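Local coordinates for protein transcriptional regulator nlh2 (Aquifex aeolicus, PDB 4G3V) that probably regulates sigma54-dependent transcription, its GAF domain, here in an inactive state, acting as the regulatory module of the activator, at residues A[110-115]-A[135-140]; A[116-121]-A[147-152]. All coordinates share one frame; numbering follows the deposited sequence.

Contact 1 of 2, residues A[110-115]-A[135-140]; sequences TEKHAL and EFSDKE
Glu135 lies against His113 and Thr110 with two different parts of its side chain. Its CG sits over the middle of one face of the imidazole, 3.6 Å from the centroid of the His113 ring, a CH-pi contact almost along the ring normal. Beyond CG the chain runs extended and carries the carboxylate past the ring to the threonine, where OG1 of Thr110 donates to OE2 of Glu135 at 2.7 Å. The hydroxyl meets that oxygen on its anti side, somewhat out of the carboxylate plane. On the neighbouring residues, CB of Ala114 packs obliquely on the Phe136 ring, 3.8 Å from CD2.

His113 and Glu135 form an antiparallel non-hydrogen-bonded pair where strands 113-122 and 125-135 of the GAF sheet run side by side, and both side chains leave on the same face. Just past this pair the backbone N of Phe136 donates to O of Lys112 at 3.2 Å.

A type I turn from Thr110 to His113 sets up the polar end. Thr110 OG1, placed between its own N and carbonyl carbon (chi1 75°), also accepts from the backbone N of Lys112 at 3.0 Å, making an ST turn. The backbone N of Thr110 in turn donates to ND1 of His113 at 3.0 Å, which helps hold the imidazole beneath Glu135. Further out, Phe145 meets the Phe136 ring edge-to-face.

Contact 2 of 2, residues A[116-121]-A[147-152]; sequences IAAPIK and QTINVI
Strand 116-121 and helix 147-152 run in nearly the same direction, the axes of these short segments 28° apart and 7.6 Å from each other at closest approach, the CA atoms of Ala118 and Asn150 being the nearest pair across the two segments, 5.5 Å apart. This is the helix-on-sheet layer of the GAF fold: helix 139-162 packs on one face of the antiparallel sheet, its segment here running roughly along the strand, and residues of the strand that point to that face meet it.

Ile116 and Ile149 touch through their branch methyls, CG2 of Ile116 lying 3.9 Å from CG2 of Ile149. On the helix residue, CG1 stands beside the backbone N (chi1 -60°), which leaves CG2 as the branch that meets the strand. The same methyl also reaches Ala118, whose CB is 4.1 Å from CG2 of Ile149. The methyl of Ala118 also meets the helix backbone, CB of Ala118 lying 4.0 Å from O of Ile149. Leu142 and Phe145 of the same helix continue the apolar cover over Ile116.

Asn150 brings a polar group into this buried layer. Its CG is anti to the backbone N (chi1 -175°), and the amide swings toward Pro119. The two ends of the amide serve different partners: ND2 bonds to OD1 of Asn13 of the second subunit, so this residue links the strand-helix interface to the dimer contact, while OD1 takes part in a water bridge back to the strand. That water, held between helix and strand, lies 2.6 Å from OD1 of Asn150 and 2.7 Å from O of Pro119.

Both contacts draw on strand 113-122; the partner in contact 1 is the end of strand 125-135 and the turn that leads into helix 139-162, in contact 2 the helix itself. Their centres are about 17 Å apart. In sequence order come 110-115, 116-121, 135-140 and 147-152, so the segments alternate between the contacts. Contact 1 lies toward the periphery of the chain, where the strand begins; contact 2 is deeper, where the helix has come to lie over the sheet. Pairing with strand 125-135 continues along the strand, so contact 2 adds the helix, which also meets the second subunit, to one face of an already paired strand.

Contact 1 of 2, residues A[110-115]-A[135-140]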
loop_
_atom_site.group_PDB
_atom_site.type_symbol
_atom_site.label_atom_id
_atom_site.label_comp_id
_atom_site.label_asym_id
_atom_site.label_seq_id
_atom_site.Cartn_x
_atom_site.Cartn_y
_atom_site.Cartn_z
ATOM N N THR A 110 14.050 18.256 17.276
ATOM C CA THR A 110 14.368 17.855 18.645
ATOM C C THR A 110 15.087 16.518 18.606
ATOM O O THR A 110 15.258 15.933 17.540
ATOM C CB THR A 110 13.106 17.656 19.496
ATOM O OG1 THR A 110 12.469 16.427 19.128
ATOM C CG2 THR A 110 12.134 18.820 19.314
ATOM N N GLU A 111 15.489 16.021 19.768
ATOM C CA GLU A 111 16.172 14.737 19.833
ATOM C C GLU A 111 15.207 13.572 19.603
ATOM O O GLU A 111 15.635 12.444 19.351
ATOM C CB GLU A 111 16.876 14.574 21.182
ATOM C CG GLU A 111 17.705 13.300 21.281
ATOM C CD GLU A 111 18.563 13.256 22.526
ATOM O OE1 GLU A 111 18.971 14.338 23.011
ATOM O OE2 GLU A 111 18.827 12.137 23.021
ATOM N N LYS A 112 13.907 13.844 19.671
ATOM C CA LYS A 112 12.908 12.791 19.497
ATOM C C LYS A 112 12.554 12.560 18.028
ATOM O O LYS A 112 11.964 11.534 17.682
ATOM C CB LYS A 112 11.649 13.116 20.301
ATOM C CG LYS A 112 11.934 13.331 21.781
ATOM C CD LYS A 112 10.817 12.784 22.657
ATOM C CE LYS A 112 9.538 13.591 22.520
ATOM N NZ LYS A 112 8.560 13.257 23.607
ATOM N N HIS A 113 12.917 13.500 17.159
ATOM C CA HIS A 113 12.596 13.351 15.737
ATOM C C HIS A 113 13.325 12.176 15.117
ATOM O O HIS A 113 14.535 12.019 15.295
ATOM C CB HIS A 113 12.950 14.611 14.946
ATOM C CG HIS A 113 11.883 15.656 14.969
ATOM N ND1 HIS A 113 11.887 16.695 15.873
ATOM C CD2 HIS A 113 10.770 15.814 14.217
ATOM C CE1 HIS A 113 10.824 17.454 15.672
ATOM N NE2 HIS A 113 10.129 16.940 14.671
ATOM N N ALA A 114 12.582 11.355 14.383
ATOM C CA ALA A 114 13.177 10.332 13.537
ATOM C C ALA A 114 13.040 10.734 12.073
ATOM O O ALA A 114 12.182 11.541 11.706
ATOM C CB ALA A 114 12.519 8.997 13.770
ATOM N N LEU A 115 13.896 10.153 11.240
ATOM C CA LEU A 115 13.807 10.307 9.802
ATOM C C LEU A 115 13.424 8.951 9.220
ATOM O O LEU A 115 14.057 7.941 9.527
ATOM C CB LEU A 115 15.154 10.778 9.243
ATOM C CG LEU A 115 15.243 11.130 7.758
ATOM C CD1 LEU A 115 16.529 11.878 7.440
ATOM C CD2 LEU A 115 15.149 9.901 6.899
ATOM N N GLU A 135 8.388 13.001 15.386
ATOM C CA GLU A 135 8.776 12.622 16.743
ATOM C C GLU A 135 8.153 11.297 17.182
ATOM O O GLU A 135 6.979 11.040 16.941
ATOM C CB GLU A 135 8.347 13.702 17.742
ATOM C CG GLU A 135 9.105 15.008 17.644
ATOM C CD GLU A 135 8.847 15.886 18.854
ATOM O OE1 GLU A 135 7.725 15.822 19.398
ATOM O OE2 GLU A 135 9.764 16.621 19.276
ATOM N N PHE A 136 8.948 10.487 17.867
ATOM C CA PHE A 136 8.495 9.228 18.440
ATOM C C PHE A 136 9.066 9.106 19.841
ATOM O O PHE A 136 10.146 9.633 20.125
ATOM C CB PHE A 136 8.981 8.048 17.614
ATOM C CG PHE A 136 8.378 7.982 16.250
ATOM C CD1 PHE A 136 7.182 7.321 16.043
ATOM C CD2 PHE A 136 9.000 8.591 15.178
ATOM C CE1 PHE A 136 6.617 7.263 14.789
ATOM C CE2 PHE A 136 8.444 8.533 13.910
ATOM C CZ PHE A 136 7.251 7.868 13.717
ATOM N N SER A 137 8.353 8.385 20.700
ATOM C CA SER A 137 8.753 8.217 22.092
ATOM C C SER A 137 9.296 6.817 22.397
ATOM O O SER A 137 9.609 6.514 23.547
ATOM C CB SER A 137 7.571 8.528 23.006
ATOM O OG SER A 137 7.157 9.874 22.841
ATOM N N ASP A 138 9.400 5.968 21.376
ATOM C CA ASP A 138 10.009 4.646 21.533
ATOM C C ASP A 138 10.266 3.983 20.181
ATOM O O ASP A 138 9.532 4.209 19.218
ATOM C CB ASP A 138 9.134 3.736 22.397
ATOM C CG ASP A 138 7.724 3.617 21.870
ATOM O OD1 ASP A 138 7.532 2.928 20.846
ATOM O OD2 ASP A 138 6.810 4.208 22.484
ATOM N N LYS A 139 11.307 3.156 20.124
ATOM C CA LYS A 139 11.720 2.520 18.876
ATOM C C LYS A 139 10.628 1.639 18.280
ATOM O O LYS A 139 10.614 1.386 17.075
ATOM C CB LYS A 139 12.982 1.685 19.101
ATOM C CG LYS A 139 14.222 2.508 19.406
ATOM C CD LYS A 139 15.419 1.617 19.703
ATOM C CE LYS A 139 16.662 2.436 20.030
ATOM N NZ LYS A 139 17.807 1.561 20.431
ATOM N N GLU A 140 9.713 1.173 19.122
ATOM C CA GLU A 140 8.703 0.220 18.681
ATOM C C GLU A 140 7.671 0.859 17.753
ATOM O O GLU A 140 7.483 0.408 16.625
ATOM C CB GLU A 140 8.018 -0.418 19.887
ATOM C CG GLU A 140 7.289 -1.705 19.558
ATOM C CD GLU A 140 7.140 -2.608 20.761
ATOM O OE1 GLU A 140 7.746 -2.303 21.812
ATOM O OE2 GLU A 140 6.418 -3.623 20.654
#

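Contact 2 of 2, residues A[116-121]-A[147-152]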
loop_
_atom_site.group_PDB
_atom_site.type_symbol
_atom_site.label_atom_id
_atom_site.label_comp_id
_atom_site.label_asym_id
_atom_site.label_seq_id
_atom_site.Cartn_x
_atom_site.Cartn_y
_atom_site.Cartn_z
ATOM N N ILE A 116 12.375 8.914 8.410
ATOM C CA ILE A 116 12.055 7.693 7.668
ATOM C C ILE A 116 12.060 8.027 6.186
ATOM O O ILE A 116 11.370 8.944 5.752
ATOM C CB ILE A 116 10.682 7.122 8.039
ATOM C CG1 ILE A 116 10.643 6.752 9.518
ATOM C CG2 ILE A 116 10.349 5.899 7.163
ATOM C CD1 ILE A 116 9.277 6.326 9.998
ATOM N N ALA A 117 12.842 7.280 5.420
ATOM C CA ALA A 117 12.954 7.506 3.994
ATOM C C ALA A 117 12.688 6.188 3.283
ATOM O O ALA A 117 13.296 5.156 3.616
ATOM C CB ALA A 117 14.331 8.055 3.648
ATOM N N ALA A 118 11.766 6.217 2.326
ATOM C CA ALA A 118 11.371 5.011 1.609
ATOM C C ALA A 118 11.453 5.245 0.111
ATOM O O ALA A 118 11.112 6.335 -0.393
ATOM C CB ALA A 118 9.965 4.597 1.986
ATOM N N PRO A 119 11.871 4.212 -0.618
ATOM C CA PRO A 119 12.025 4.346 -2.067
ATOM C C PRO A 119 10.671 4.344 -2.773
ATOM O O PRO A 119 9.684 3.759 -2.294
ATOM C CB PRO A 119 12.834 3.108 -2.454
ATOM C CG PRO A 119 12.483 2.102 -1.432
ATOM C CD PRO A 119 12.188 2.853 -0.150
ATOM N N ILE A 120 10.648 5.036 -3.903
ATOM C CA ILE A 120 9.518 5.063 -4.810
ATOM C C ILE A 120 9.995 4.357 -6.071
ATOM O O ILE A 120 10.858 4.879 -6.785
ATOM C CB ILE A 120 9.121 6.518 -5.140
ATOM C CG1 ILE A 120 8.643 7.230 -3.880
ATOM C CG2 ILE A 120 8.026 6.559 -6.197
ATOM C CD1 ILE A 120 8.517 8.748 -4.037
ATOM N N LYS A 121 9.440 3.175 -6.329
ATOM C CA LYS A 121 9.930 2.298 -7.389
ATOM C C LYS A 121 8.912 2.051 -8.487
ATOM O O LYS A 121 7.733 1.817 -8.214
ATOM C CB LYS A 121 10.314 0.947 -6.807
ATOM C CG LYS A 121 11.513 1.002 -5.876
ATOM C CD LYS A 121 12.029 -0.402 -5.585
ATOM C CE LYS A 121 13.100 -0.385 -4.543
ATOM N NZ LYS A 121 13.634 -1.757 -4.286
ATOM N N GLN A 147 6.272 0.960 8.291
ATOM C CA GLN A 147 5.576 0.102 7.328
ATOM C C GLN A 147 4.633 0.957 6.486
ATOM O O GLN A 147 4.529 0.798 5.259
ATOM C CB GLN A 147 4.803 -1.023 8.041
ATOM C CG GLN A 147 4.228 -2.094 7.087
ATOM C CD GLN A 147 3.639 -3.321 7.809
ATOM O OE1 GLN A 147 3.514 -3.338 9.035
ATOM N NE2 GLN A 147 3.288 -4.358 7.039
ATOM N N THR A 148 3.953 1.882 7.144
ATOM C CA THR A 148 3.002 2.735 6.450
ATOM C C THR A 148 3.682 3.705 5.476
ATOM O O THR A 148 3.198 3.918 4.363
ATOM C CB THR A 148 2.136 3.493 7.449
ATOM O OG1 THR A 148 1.280 2.560 8.112
ATOM C CG2 THR A 148 1.285 4.518 6.747
ATOM N N ILE A 149 4.817 4.279 5.858
ATOM C CA ILE A 149 5.540 5.131 4.922
ATOM C C ILE A 149 6.001 4.296 3.717
ATOM O O ILE A 149 5.968 4.760 2.564
ATOM C CB ILE A 149 6.713 5.856 5.606
ATOM C CG1 ILE A 149 6.181 6.736 6.743
ATOM C CG2 ILE A 149 7.511 6.697 4.587
ATOM C CD1 ILE A 149 5.201 7.790 6.300
ATOM N N ASN A 150 6.429 3.061 3.961
ATOM C CA ASN A 150 6.808 2.206 2.843
ATOM C C ASN A 150 5.632 1.976 1.890
ATOM O O ASN A 150 5.802 1.985 0.669
ATOM C CB ASN A 150 7.353 0.871 3.306
ATOM C CG ASN A 150 7.857 0.027 2.133
ATOM O OD1 ASN A 150 8.865 0.364 1.504
ATOM N ND2 ASN A 150 7.136 -1.045 1.811
ATOM N N VAL A 151 4.446 1.772 2.450
ATOM C CA VAL A 151 3.248 1.598 1.637
ATOM C C VAL A 151 3.015 2.841 0.789
ATOM O O VAL A 151 2.717 2.744 -0.397
ATOM C CB VAL A 151 2.006 1.337 2.498
ATOM C CG1 VAL A 151 0.735 1.530 1.675
ATOM C CG2 VAL A 151 2.057 -0.070 3.092
ATOM N N ILE A 152 3.195 4.017 1.386
ATOM C CA ILE A 152 2.967 5.256 0.647
ATOM C C ILE A 152 3.981 5.405 -0.494
ATOM O O ILE A 152 3.632 5.837 -1.585
ATOM C CB ILE A 152 2.944 6.455 1.585
ATOM C CG1 ILE A 152 1.683 6.342 2.467
ATOM C CG2 ILE A 152 2.931 7.776 0.788
ATOM C CD1 ILE A 152 1.631 7.299 3.573
HETATM O O HOH W 1 8.709 2.003 -0.478
#